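Local coordinates for protein beta-galactosidase BgaB (Bifidobacterium adolescentis, PDB 5VYM) that hydrolytically releases terminal beta-linked galactose from galactooligosaccharides, acting most strongly on Gal(beta1-4)Gal, the piece described being its middle, trimerisation domain, at residues Arg36-Tyr39 and Arg40-Asp44. Residues are numbered along the deposited sequence; the frame is centred on the assembly and turned at random.
Sequences RDWY and RAFLD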
loop_
_atom_site.group_PDB
_atom_site.type_symbol
_atom_site.label_atom_id
_atom_site.label_comp_id
_atom_site.label_asym_id
_atom_site.label_seq_id
_atom_site.Cartn_x
_atom_site.Cartn_y
_atom_site.Cartn_z
ATOM N N ARG B 36 -14.185 0.855 23.747
ATOM C CA ARG B 36 -15.523 0.950 24.328
ATOM C C ARG B 36 -16.314 2.099 23.714
ATOM O O ARG B 36 -17.513 1.960 23.442
ATOM C CB ARG B 36 -15.435 1.120 25.845
ATOM C CG ARG B 36 -14.783 -0.038 26.575
ATOM C CD ARG B 36 -14.945 0.101 28.082
ATOM N NE ARG B 36 -14.583 1.435 28.556
ATOM C CZ ARG B 36 -14.398 1.747 29.835
ATOM N NH1 ARG B 36 -14.532 0.819 30.772
ATOM N NH2 ARG B 36 -14.073 2.985 30.178
ATOM N N ASP B 37 -15.662 3.244 23.494
ATOM C CA ASP B 37 -16.352 4.383 22.898
ATOM C C ASP B 37 -16.841 4.059 21.492
ATOM O O ASP B 37 -17.971 4.402 21.125
ATOM C CB ASP B 37 -15.433 5.605 22.882
ATOM C CG ASP B 37 -15.238 6.206 24.261
ATOM O OD1 ASP B 37 -15.852 5.700 25.224
ATOM O OD2 ASP B 37 -14.472 7.186 24.380
ATOM N N TRP B 38 -16.007 3.393 20.689
ATOM C CA TRP B 38 -16.444 2.983 19.359
ATOM C C TRP B 38 -17.539 1.928 19.431
ATOM O O TRP B 38 -18.427 1.902 18.571
ATOM C CB TRP B 38 -15.257 2.466 18.548
ATOM C CG TRP B 38 -14.436 3.553 17.918
ATOM C CD1 TRP B 38 -13.362 4.192 18.466
ATOM C CD2 TRP B 38 -14.623 4.125 16.618
ATOM N NE1 TRP B 38 -12.868 5.127 17.587
ATOM C CE2 TRP B 38 -13.626 5.106 16.445
ATOM C CE3 TRP B 38 -15.539 3.904 15.584
ATOM C CZ2 TRP B 38 -13.517 5.864 15.281
ATOM C CZ3 TRP B 38 -15.429 4.659 14.428
ATOM C CH2 TRP B 38 -14.426 5.625 14.285
ATOM N N TYR B 39 -17.497 1.054 20.439
ATOM C CA TYR B 39 -18.542 0.045 20.581
ATOM C C TYR B 39 -19.891 0.696 20.861
ATOM O O TYR B 39 -20.899 0.365 20.226
ATOM C CB TYR B 39 -18.182 -0.945 21.690
ATOM C CG TYR B 39 -19.259 -1.978 21.938
ATOM C CD1 TYR B 39 -20.267 -1.751 22.868
ATOM C CD2 TYR B 39 -19.276 -3.177 21.236
ATOM C CE1 TYR B 39 -21.259 -2.684 23.093
ATOM C CE2 TYR B 39 -20.265 -4.119 21.456
ATOM C CZ TYR B 39 -21.253 -3.867 22.386
ATOM O OH TYR B 39 -22.239 -4.799 22.610
ATOM N N ARG B 40 -19.930 1.624 21.819
ATOM C CA ARG B 40 -21.182 2.298 22.138
ATOM C C ARG B 40 -21.649 3.177 20.985
ATOM O O ARG B 40 -22.859 3.330 20.774
ATOM C CB ARG B 40 -21.025 3.122 23.417
ATOM C CG ARG B 40 -22.325 3.712 23.931
ATOM C CD ARG B 40 -22.303 3.865 25.444
ATOM N NE ARG B 40 -22.069 2.590 26.116
ATOM C CZ ARG B 40 -23.010 1.678 26.341
ATOM N NH1 ARG B 40 -24.257 1.894 25.941
ATOM N NH2 ARG B 40 -22.705 0.547 26.961
ATOM N N ALA B 41 -20.714 3.752 20.225
ATOM C CA ALA B 41 -21.098 4.559 19.071
ATOM C C ALA B 41 -21.791 3.709 18.015
ATOM O O ALA B 41 -22.837 4.094 17.475
ATOM C CB ALA B 41 -19.871 5.256 18.483
ATOM N N PHE B 42 -21.223 2.540 17.707
ATOM C CA PHE B 42 -21.865 1.643 16.751
ATOM C C PHE B 42 -23.181 1.107 17.298
ATOM O O PHE B 42 -24.137 0.905 16.541
ATOM C CB PHE B 42 -20.926 0.493 16.391
ATOM C CG PHE B 42 -20.048 0.777 15.203
ATOM C CD1 PHE B 42 -20.535 0.619 13.914
ATOM C CD2 PHE B 42 -18.737 1.194 15.371
ATOM C CE1 PHE B 42 -19.734 0.878 12.819
ATOM C CE2 PHE B 42 -17.932 1.455 14.280
ATOM C CZ PHE B 42 -18.430 1.298 13.003
ATOM N N LEU B 43 -23.249 0.878 18.610
ATOM C CA LEU B 43 -24.492 0.415 19.218
ATOM C C LEU B 43 -25.564 1.497 19.155
ATOM O O LEU B 43 -26.715 1.222 18.795
ATOM C CB LEU B 43 -24.236 -0.014 20.663
ATOM C CG LEU B 43 -25.401 -0.666 21.403
ATOM C CD1 LEU B 43 -25.773 -1.986 20.749
ATOM C CD2 LEU B 43 -25.050 -0.869 22.868
ATOM N N ASP B 44 -25.203 2.738 19.494
ATOM C CA ASP B 44 -26.171 3.830 19.485
ATOM C C ASP B 44 -26.647 4.179 18.082
ATOM O O ASP B 44 -27.720 4.776 17.937
ATOM C CB ASP B 44 -25.576 5.073 20.150
ATOM C CG ASP B 44 -25.392 4.906 21.647
ATOM O OD1 ASP B 44 -25.673 3.806 22.168
ATOM O OD2 ASP B 44 -24.966 5.880 22.306
#
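Trp38 overlaps Phe42 one helical turn further on, the six-membered half of the indole meeting the phenyl ring at an edge: Trp38 CE3 lies 3.7 Å from Phe42 CE2, which sits close to the indole plane. Both residues bring broad, largely apolar rings to the buried side of the helix. The Phe42 ring also packs against the backbone of the preceding turn, its CD2 only 3.3 Å from Trp38 O, which lies at the ring edge and in its plane. Trp38 O also accepts the bond from Phe42 N (3.0 Å), nearly straight at 166°, so the ring edge borders a carbonyl already engaged in the helix. With Phe42 cut back to an alanine, the edge of Trp38 at CE3 is likely to lose its neighbour and the hydrophobic contact with Val65 and with Val221 of the second subunit to be reduced. Ala41 CB, also buried, lies 3.4 Å from Asp37 O, small enough to lie flush with the helix where the partner subunit packs. On another flank Tyr39, with CG anti to the backbone N (chi1 177°), reaches toward Leu43, with Tyr39 CE1 4.2 Å from Leu43 CD2, a loose apolar touch; a tyrosine suits a place that offers this ring contact and a weak hydrogen bond between its hydroxyl and Arg48 NE. Arg40 N donates to Arg36 O (2.9 Å) and Leu43 N to Tyr39 O, the i to i+4 bonds of an alpha-helix. In the fold, helix 31-44 lays Trp38 and Phe42 on strands 7-11 and 63-66 of the parallel sheet, while Trp38 and Ala41 also meet Leu217, and Phe42 meets Val221, on helix 214-225 of the second subunit.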